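Local structure of nitrilotriacetate monooxygenase (Burkholderia pseudomallei, 3SDO) at residues S104-V109 with A155-V160; G163-W168 with G202-R207; D169-V174 with P185-R190. The protein probably acts as a flavin-dependent (FMN) monooxygenase of the bacterial luciferase-like type, inserting oxygen into an organic substrate. All blocks are in the same frame, centred on the assembly; numbering follows the deposited sequence.

Contact 1: residues S104-V109 with A155-V160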
loop_
_atom_site.group_PDB
_atom_site.type_symbol
_atom_site.label_atom_id
_atom_site.label_comp_id
_atom_site.label_asym_id
_atom_site.label_seq_id
_atom_site.Cartn_x
_atom_site.Cartn_y
_atom_site.Cartn_z
ATOM N N SER A 104 9.989 -2.327 8.431
ATOM C CA SER A 104 8.931 -3.206 7.942
ATOM C C SER A 104 9.241 -4.615 8.398
ATOM O O SER A 104 10.416 -5.020 8.470
ATOM C CB SER A 104 8.925 -3.211 6.442
ATOM O OG SER A 104 10.079 -3.932 5.998
ATOM N N GLU A 105 8.205 -5.364 8.728
ATOM C CA GLU A 105 8.388 -6.783 9.048
ATOM C C GLU A 105 8.464 -7.569 7.739
ATOM O O GLU A 105 7.582 -7.427 6.892
ATOM C CB GLU A 105 7.237 -7.301 9.911
ATOM C CG GLU A 105 7.306 -6.874 11.354
ATOM C CD GLU A 105 8.304 -7.704 12.215
ATOM O OE1 GLU A 105 8.791 -8.781 11.780
ATOM O OE2 GLU A 105 8.579 -7.278 13.357
ATOM N N PRO A 106 9.496 -8.419 7.576
ATOM C CA PRO A 106 9.598 -9.158 6.311
ATOM C C PRO A 106 8.337 -9.961 5.942
ATOM O O PRO A 106 7.995 -10.036 4.769
ATOM C CB PRO A 106 10.787 -10.109 6.535
ATOM C CG PRO A 106 11.133 -10.013 7.964
ATOM C CD PRO A 106 10.597 -8.742 8.500
ATOM N N TYR A 107 7.650 -10.536 6.925
ATOM C CA TYR A 107 6.421 -11.278 6.610
ATOM C C TYR A 107 5.361 -10.361 5.996
ATOM O O TYR A 107 4.681 -10.747 5.032
ATOM C CB TYR A 107 5.875 -12.032 7.837
ATOM C CG TYR A 107 4.927 -13.181 7.491
ATOM C CD1 TYR A 107 5.415 -14.439 7.122
ATOM C CD2 TYR A 107 3.546 -13.003 7.523
ATOM C CE1 TYR A 107 4.545 -15.504 6.826
ATOM C CE2 TYR A 107 2.671 -14.046 7.208
ATOM C CZ TYR A 107 3.177 -15.293 6.865
ATOM O OH TYR A 107 2.307 -16.316 6.556
ATOM N N ASN A 108 5.235 -9.146 6.522
ATOM C CA ASN A 108 4.277 -8.178 5.984
ATOM C C ASN A 108 4.686 -7.677 4.594
ATOM O O ASN A 108 3.842 -7.505 3.725
ATOM C CB ASN A 108 4.111 -6.964 6.934
ATOM C CG ASN A 108 3.395 -7.325 8.226
ATOM O OD1 ASN A 108 2.595 -8.262 8.254
ATOM N ND2 ASN A 108 3.687 -6.588 9.309
ATOM N N VAL A 109 5.973 -7.389 4.410
ATOM C CA VAL A 109 6.481 -6.982 3.106
ATOM C C VAL A 109 6.202 -8.051 2.068
ATOM O O VAL A 109 5.681 -7.772 0.981
ATOM C CB VAL A 109 7.993 -6.658 3.173
ATOM C CG1 VAL A 109 8.566 -6.401 1.749
ATOM C CG2 VAL A 109 8.215 -5.432 4.092
ATOM N N ALA A 155 20.125 -7.164 3.717
ATOM C CA ALA A 155 20.420 -8.421 3.031
ATOM C C ALA A 155 19.614 -9.563 3.634
ATOM O O ALA A 155 19.031 -10.354 2.895
ATOM C CB ALA A 155 21.937 -8.740 3.070
ATOM N N GLU A 156 19.610 -9.673 4.969
ATOM C CA GLU A 156 18.860 -10.736 5.641
ATOM C C GLU A 156 17.342 -10.586 5.425
ATOM O O GLU A 156 16.643 -11.564 5.186
ATOM C CB GLU A 156 19.160 -10.779 7.147
ATOM C CG GLU A 156 18.600 -12.032 7.812
ATOM C CD GLU A 156 18.823 -12.089 9.309
ATOM O OE1 GLU A 156 19.772 -11.436 9.806
ATOM O OE2 GLU A 156 18.029 -12.784 9.982
ATOM N N HIS A 157 16.859 -9.362 5.537
ATOM C CA HIS A 157 15.445 -9.026 5.324
ATOM C C HIS A 157 14.984 -9.482 3.929
ATOM O O HIS A 157 13.930 -10.118 3.775
ATOM C CB HIS A 157 15.288 -7.505 5.497
ATOM C CG HIS A 157 13.881 -7.000 5.438
ATOM N ND1 HIS A 157 13.182 -6.897 4.256
ATOM C CD2 HIS A 157 13.069 -6.499 6.405
ATOM C CE1 HIS A 157 11.992 -6.366 4.499
ATOM N NE2 HIS A 157 11.894 -6.131 5.797
ATOM N N LEU A 158 15.775 -9.138 2.917
ATOM C CA LEU A 158 15.483 -9.535 1.551
ATOM C C LEU A 158 15.476 -11.052 1.394
ATOM O O LEU A 158 14.597 -11.608 0.727
ATOM C CB LEU A 158 16.507 -8.912 0.603
ATOM C CG LEU A 158 16.316 -9.145 -0.882
ATOM C CD1 LEU A 158 14.879 -8.857 -1.294
ATOM C CD2 LEU A 158 17.268 -8.259 -1.680
ATOM N N ASP A 159 16.453 -11.712 2.019
ATOM C CA ASP A 159 16.570 -13.175 1.959
ATOM C C ASP A 159 15.318 -13.817 2.552
ATOM O O ASP A 159 14.830 -14.813 2.024
ATOM C CB ASP A 159 17.783 -13.701 2.741
ATOM C CG ASP A 159 19.102 -13.451 2.038
ATOM O OD1 ASP A 159 19.087 -13.050 0.862
ATOM O OD2 ASP A 159 20.171 -13.640 2.687
ATOM N N VAL A 160 14.807 -13.237 3.638
ATOM C CA VAL A 160 13.572 -13.724 4.252
ATOM C C VAL A 160 12.368 -13.521 3.315
ATOM O O VAL A 160 11.598 -14.453 3.076
ATOM C CB VAL A 160 13.311 -13.054 5.620
ATOM C CG1 VAL A 160 11.936 -13.481 6.211
ATOM C CG2 VAL A 160 14.428 -13.432 6.610
#
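The H157 imidazole reaches from the helix 150-165 to the residues that lead into helix 106-119. Its NE2 hydrogen is shared between two acceptors of one residue, S104 OG at 2.9 Å and S104 O at 3.3 Å. Both bonds are bent, as expected when one proton serves two oxygens. S104 O lies in the ring plane, whereas the hydroxyl is tilted 27° from it; seen from the carbonyl, the donor stands well above the peptide plane rather than on a lone pair. S104 OG also bonds to S100 O, so a small hydroxyl suits this place by linking ring and backbone.

Over one face of the imidazole sits P106, its CB 4.3 Å from the ring centroid and nearly on the normal, a CH-pi contact. At the ring edge, V109 CG2 comes within 3.9 Å of H157 CE1, the two side chains meeting at roughly a right angle. H157 can reach across because its CG lies anti to the backbone N (chi1 -175°). One turn further, V160 CG1 packs obliquely against P106 CB at 3.6 Å, so the compact proline is in contact with both the valine and the ring. E105 holds the N-cap position, and P106, which lacks an N-H, is well suited to the first turn that follows.

Rings of W126, from strand 124-129, and F198 also meet H157, while V161 packs on P106 and V109. The contact thereby clamps together two helices that follow successive parallel strands of the luciferase-like TIM barrel.

Contact 2: residues G163-W168 with G202-R207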
loop_
_atom_site.group_PDB
_atom_site.type_symbol
_atom_site.label_atom_id
_atom_site.label_comp_id
_atom_site.label_asym_id
_atom_site.label_seq_id
_atom_site.Cartn_x
_atom_site.Cartn_y
_atom_site.Cartn_z
ATOM N N GLY A 163 12.653 -15.964 0.391
ATOM C CA GLY A 163 12.330 -17.274 0.924
ATOM C C GLY A 163 10.836 -17.488 1.119
ATOM O O GLY A 163 10.279 -18.528 0.734
ATOM N N LEU A 164 10.169 -16.507 1.712
ATOM C CA LEU A 164 8.699 -16.588 1.898
ATOM C C LEU A 164 7.953 -16.662 0.580
ATOM O O LEU A 164 6.939 -17.374 0.459
ATOM C CB LEU A 164 8.178 -15.402 2.712
ATOM C CG LEU A 164 8.575 -15.378 4.184
ATOM C CD1 LEU A 164 8.267 -14.009 4.773
ATOM C CD2 LEU A 164 7.855 -16.467 4.980
ATOM N N TRP A 165 8.457 -15.944 -0.415
ATOM C CA TRP A 165 7.844 -15.959 -1.747
ATOM C C TRP A 165 7.951 -17.319 -2.434
ATOM O O TRP A 165 7.266 -17.550 -3.414
ATOM C CB TRP A 165 8.439 -14.879 -2.666
ATOM C CG TRP A 165 7.964 -13.485 -2.369
ATOM C CD1 TRP A 165 6.783 -13.120 -1.749
ATOM C CD2 TRP A 165 8.644 -12.253 -2.690
ATOM N NE1 TRP A 165 6.708 -11.741 -1.664
ATOM C CE2 TRP A 165 7.831 -11.191 -2.231
ATOM C CE3 TRP A 165 9.862 -11.948 -3.303
ATOM C CZ2 TRP A 165 8.195 -9.855 -2.382
ATOM C CZ3 TRP A 165 10.231 -10.605 -3.453
ATOM C CH2 TRP A 165 9.405 -9.581 -3.006
ATOM N N ASP A 166 8.817 -18.206 -1.954
ATOM C CA ASP A 166 8.873 -19.555 -2.510
ATOM C C ASP A 166 8.116 -20.585 -1.659
ATOM O O ASP A 166 8.308 -21.785 -1.836
ATOM C CB ASP A 166 10.339 -19.961 -2.757
ATOM C CG ASP A 166 10.943 -19.271 -3.995
ATOM O OD1 ASP A 166 10.189 -18.588 -4.733
ATOM O OD2 ASP A 166 12.165 -19.437 -4.260
ATOM N N SER A 167 7.215 -20.115 -0.788
ATOM C CA SER A 167 6.438 -21.005 0.087
ATOM C C SER A 167 5.623 -22.011 -0.710
ATOM O O SER A 167 5.601 -23.207 -0.377
ATOM C CB SER A 167 5.487 -20.213 0.980
ATOM O OG SER A 167 6.179 -19.393 1.895
ATOM N N TRP A 168 4.984 -21.509 -1.760
ATOM C CA TRP A 168 3.999 -22.265 -2.549
ATOM C C TRP A 168 4.500 -22.581 -3.949
ATOM O O TRP A 168 4.610 -21.681 -4.772
ATOM C CB TRP A 168 2.717 -21.441 -2.672
ATOM C CG TRP A 168 1.918 -21.388 -1.394
ATOM C CD1 TRP A 168 1.954 -20.412 -0.432
ATOM C CD2 TRP A 168 0.965 -22.336 -0.966
ATOM N NE1 TRP A 168 1.102 -20.725 0.590
ATOM C CE2 TRP A 168 0.474 -21.904 0.284
ATOM C CE3 TRP A 168 0.493 -23.539 -1.502
ATOM C CZ2 TRP A 168 -0.470 -22.616 0.993
ATOM C CZ3 TRP A 168 -0.443 -24.241 -0.798
ATOM C CH2 TRP A 168 -0.912 -23.788 0.443
ATOM N N GLY A 202 7.484 -19.047 8.596
ATOM C CA GLY A 202 6.679 -19.271 7.390
ATOM C C GLY A 202 5.780 -20.474 7.616
ATOM O O GLY A 202 5.653 -20.945 8.741
ATOM N N PRO A 203 5.102 -20.957 6.561
ATOM C CA PRO A 203 5.107 -20.456 5.214
ATOM C C PRO A 203 4.299 -19.172 5.071
ATOM O O PRO A 203 3.563 -18.778 5.982
ATOM C CB PRO A 203 4.407 -21.566 4.417
ATOM C CG PRO A 203 3.997 -22.626 5.400
ATOM C CD PRO A 203 4.093 -22.014 6.743
ATOM N N LEU A 204 4.450 -18.539 3.917
ATOM C CA LEU A 204 3.584 -17.439 3.518
ATOM C C LEU A 204 2.187 -17.956 3.182
ATOM O O LEU A 204 2.039 -19.122 2.759
ATOM C CB LEU A 204 4.181 -16.751 2.295
ATOM C CG LEU A 204 3.738 -15.304 2.040
ATOM C CD1 LEU A 204 4.115 -14.364 3.212
ATOM C CD2 LEU A 204 4.340 -14.780 0.756
ATOM N N ASN A 205 1.178 -17.084 3.337
ATOM C CA ASN A 205 -0.221 -17.434 3.069
ATOM C C ASN A 205 -0.758 -16.835 1.763
ATOM O O ASN A 205 -1.946 -16.545 1.629
ATOM C CB ASN A 205 -1.134 -17.111 4.265
ATOM C CG ASN A 205 -1.142 -15.647 4.633
ATOM O OD1 ASN A 205 -0.423 -14.842 4.050
ATOM N ND2 ASN A 205 -1.961 -15.298 5.619
ATOM N N ILE A 206 0.129 -16.695 0.784
ATOM C CA ILE A 206 -0.276 -16.316 -0.568
ATOM C C ILE A 206 0.711 -16.924 -1.563
ATOM O O ILE A 206 1.909 -17.105 -1.263
ATOM C CB ILE A 206 -0.386 -14.798 -0.722
ATOM C CG1 ILE A 206 -0.968 -14.442 -2.091
ATOM C CG2 ILE A 206 0.989 -14.139 -0.491
ATOM C CD1 ILE A 206 -1.329 -12.950 -2.236
ATOM N N ARG A 207 0.186 -17.261 -2.734
ATOM C CA ARG A 207 0.944 -17.971 -3.768
ATOM C C ARG A 207 1.849 -17.032 -4.576
ATOM O O ARG A 207 1.864 -15.805 -4.354
ATOM C CB ARG A 207 -0.022 -18.687 -4.716
ATOM C CG ARG A 207 -0.956 -17.754 -5.504
ATOM C CD ARG A 207 -1.510 -18.474 -6.696
ATOM N NE ARG A 207 -0.437 -18.780 -7.645
ATOM C CZ ARG A 207 -0.469 -19.746 -8.545
ATOM N NH1 ARG A 207 -1.543 -20.529 -8.657
ATOM N NH2 ARG A 207 0.584 -19.932 -9.349
HETATM O O HOH W 1 4.436 -18.430 -2.081
HETATM O O HOH W 2 4.627 -15.548 -2.789
#
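L164 meets the loop 202-207 with its CD2 methyl, which lies 3.9 Å from G202 CA. Glycine suits that place twice over: it readily adopts the positive phi, and without a side chain its CA can lie against this methyl. The carbonyl oxygen of L164 accepts from both S167 N and S167 OG, and L204 CB packs 3.4 Å from it.

W165 touches L204 with the edge of its indole, CD1 being 3.9 Å from L204 CD2. The two side chains run side by side and point the same way; W165 NE1 is held by A110 O of helix 106-119. Branched L204 thus fills the angle between the backbone of L164 and the indole. In the TIM barrel of this family, helix 150-165 precedes a long excursion before strand 215-218, and here the chain comes back from that excursion to lie against the residues where it set out.

S167 carries the next link. Its hydroxyl, one bond beyond CB, lies beside its own backbone N (chi1 -65°), where it donates to L164 O at 2.6 Å and accepts from L204 N at 2.8 Å in a nearly straight bond (166°). P203, preceded by a cis peptide bond, sets its CB against the same serine.

W168 then turns its indole edge to the loop: NE1 donates to L204 O at 2.9 Å, with the oxygen 18° out of the ring plane. At the base of the side chain, W168 CB rests 4.0 Å from R207 CA, and a water accepts from W168 N while reaching I206 O at 3.0 Å.

Contact 3: residues D169-V174 with P185-R190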
loop_
_atom_site.group_PDB
_atom_site.type_symbol
_atom_site.label_atom_id
_atom_site.label_comp_id
_atom_site.label_asym_id
_atom_site.label_seq_id
_atom_site.Cartn_x
_atom_site.Cartn_y
_atom_site.Cartn_z
ATOM N N ASP A 169 4.790 -23.848 -4.248
ATOM C CA ASP A 169 5.163 -24.183 -5.619
ATOM C C ASP A 169 4.071 -23.690 -6.569
ATOM O O ASP A 169 2.893 -23.667 -6.219
ATOM C CB ASP A 169 5.325 -25.688 -5.857
ATOM C CG ASP A 169 6.486 -26.316 -5.095
ATOM O OD1 ASP A 169 7.331 -25.612 -4.473
ATOM O OD2 ASP A 169 6.548 -27.560 -5.148
ATOM N N ASP A 170 4.472 -23.339 -7.781
ATOM C CA ASP A 170 3.539 -22.800 -8.784
ATOM C C ASP A 170 2.337 -23.738 -9.033
ATOM O O ASP A 170 1.243 -23.282 -9.355
ATOM C CB ASP A 170 4.283 -22.538 -10.097
ATOM C CG ASP A 170 5.314 -21.434 -9.983
ATOM O OD1 ASP A 170 5.145 -20.525 -9.119
ATOM O OD2 ASP A 170 6.294 -21.458 -10.787
ATOM N N ASP A 171 2.539 -25.036 -8.825
ATOM C CA ASP A 171 1.506 -26.053 -9.097
ATOM C C ASP A 171 0.920 -26.701 -7.818
ATOM O O ASP A 171 0.256 -27.735 -7.895
ATOM C CB ASP A 171 2.066 -27.121 -10.061
ATOM C CG ASP A 171 3.387 -27.754 -9.577
ATOM O OD1 ASP A 171 3.951 -27.369 -8.527
ATOM O OD2 ASP A 171 3.889 -28.650 -10.275
ATOM N N ALA A 172 1.111 -26.059 -6.660
ATOM C CA ALA A 172 0.765 -26.659 -5.375
ATOM C C ALA A 172 -0.732 -26.711 -5.148
ATOM O O ALA A 172 -1.222 -27.617 -4.467
ATOM C CB ALA A 172 1.425 -25.906 -4.210
ATOM N N LEU A 173 -1.462 -25.744 -5.702
ATOM C CA LEU A 173 -2.889 -25.592 -5.395
ATOM C C LEU A 173 -3.728 -26.402 -6.383
ATOM O O LEU A 173 -4.129 -25.910 -7.451
ATOM C CB LEU A 173 -3.290 -24.113 -5.375
ATOM C CG LEU A 173 -2.702 -23.338 -4.199
ATOM C CD1 LEU A 173 -2.862 -21.836 -4.403
ATOM C CD2 LEU A 173 -3.378 -23.767 -2.910
ATOM N N VAL A 174 -4.005 -27.646 -6.005
ATOM C CA VAL A 174 -4.596 -28.618 -6.924
ATOM C C VAL A 174 -6.112 -28.401 -7.067
ATOM O O VAL A 174 -6.655 -28.501 -8.171
ATOM C CB VAL A 174 -4.310 -30.062 -6.438
ATOM C CG1 VAL A 174 -5.124 -31.067 -7.251
ATOM C CG2 VAL A 174 -2.821 -30.359 -6.542
ATOM N N PRO A 185 0.634 -31.246 -0.150
ATOM C CA PRO A 185 1.395 -30.790 1.030
ATOM C C PRO A 185 2.901 -30.735 0.811
ATOM O O PRO A 185 3.594 -29.941 1.455
ATOM C CB PRO A 185 1.078 -31.832 2.095
ATOM C CG PRO A 185 -0.118 -32.610 1.578
ATOM C CD PRO A 185 -0.091 -32.506 0.099
ATOM N N ASP A 186 3.396 -31.590 -0.075
ATOM C CA ASP A 186 4.811 -31.611 -0.398
ATOM C C ASP A 186 5.224 -30.480 -1.312
ATOM O O ASP A 186 6.421 -30.335 -1.584
ATOM C CB ASP A 186 5.184 -32.938 -1.043
ATOM C CG ASP A 186 5.123 -34.095 -0.064
ATOM O OD1 ASP A 186 4.982 -33.850 1.161
ATOM O OD2 ASP A 186 5.218 -35.245 -0.521
ATOM N N LYS A 187 4.262 -29.668 -1.764
ATOM C CA LYS A 187 4.568 -28.480 -2.581
ATOM C C LYS A 187 4.380 -27.145 -1.825
ATOM O O LYS A 187 4.332 -26.073 -2.452
ATOM C CB LYS A 187 3.716 -28.491 -3.856
ATOM C CG LYS A 187 3.960 -29.722 -4.718
ATOM C CD LYS A 187 3.168 -29.680 -6.017
ATOM C CE LYS A 187 3.531 -30.837 -6.937
ATOM N NZ LYS A 187 2.437 -30.989 -7.938
ATOM N N LEU A 188 4.242 -27.247 -0.496
ATOM C CA LEU A 188 4.210 -26.109 0.442
ATOM C C LEU A 188 5.403 -26.242 1.348
ATOM O O LEU A 188 5.634 -27.325 1.898
ATOM C CB LEU A 188 2.957 -26.149 1.302
ATOM C CG LEU A 188 2.866 -25.172 2.487
ATOM C CD1 LEU A 188 2.944 -23.731 2.029
ATOM C CD2 LEU A 188 1.580 -25.403 3.303
ATOM N N HIS A 189 6.154 -25.159 1.518
ATOM C CA HIS A 189 7.451 -25.217 2.193
ATOM C C HIS A 189 7.486 -24.244 3.353
ATOM O O HIS A 189 7.107 -23.084 3.205
ATOM C CB HIS A 189 8.580 -24.851 1.217
ATOM C CG HIS A 189 8.560 -25.651 -0.047
ATOM N ND1 HIS A 189 9.234 -26.850 -0.180
ATOM C CD2 HIS A 189 7.918 -25.445 -1.224
ATOM C CE1 HIS A 189 9.014 -27.342 -1.387
ATOM N NE2 HIS A 189 8.217 -26.511 -2.041
ATOM N N ARG A 190 7.953 -24.725 4.503
ATOM C CA ARG A 190 8.296 -23.855 5.622
ATOM C C ARG A 190 9.645 -23.179 5.346
ATOM O O ARG A 190 10.458 -23.708 4.604
ATOM C CB ARG A 190 8.398 -24.661 6.912
ATOM C CG ARG A 190 7.075 -24.924 7.584
ATOM C CD ARG A 190 7.270 -25.095 9.083
ATOM N NE ARG A 190 8.295 -26.095 9.339
ATOM C CZ ARG A 190 8.910 -26.265 10.501
ATOM N NH1 ARG A 190 9.841 -27.224 10.614
ATOM N NH2 ARG A 190 8.624 -25.489 11.551
#
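H189 NE2 donates to D169 OD1 at 2.7 Å, the shortest polar link between residues 169-174 and 185-190. The carboxylate oxygen lies close to the imidazole plane, yet the ring meets it from above the carboxylate plane, the two planes being 40° apart. A negative partner at this distance would probably favour a protonated imidazole. Y444 stacks on the H189 ring, which probably restricts its rotation.

The other carboxylate oxygen, D169 OD2, rests 3.2 Å from K187 CB, at the root of the lysine. D169 N donates to K187 O at 2.9 Å in a nearly straight bond (166°). The methyl of A172 presses on K187, with the two CB atoms 3.5 Å apart, tighter than usual, so a small residue fits here.

Beyond CG the lysine chain is extended, which carries its methylenes past A172 to D171. D171 CG is placed between its own backbone N and carbonyl carbon (chi1 54°), bringing the carboxylate across the end of the lysine; K187 NZ and D171 OD2 form a long salt bridge of 3.6 Å.

Residues D169 to A172 make a type I beta turn, closed by A172 N to D169 O at 3.0 Å. The whole is a turn pinned by a His-carboxylate hydrogen bond at the surface, within the long excursion between helix 150-165 and the hairpin strands 193-194 and 199-200.

The three contacts lie on one side of the chain's centre, their own centres about 20, 27 and 35 Å from it. Contacts 1 and 2 share helix 150-165 and have centres about 12 Å apart; Y107 joins them, its hydroxyl probably hydrogen-bonded to P203 O. Contact 3 is nested inside the loop that contact 2 closes, their centres about 9 Å apart; S167 O and H189 N probably bond across the join. Contact 1, first along the chain, does not touch contact 3. The series leads from barrel helices outward into a long excursion, and the second subunit packs against contacts 1 and 2 and also touches contact 3 at L173, so this region contributes to the dimer interface.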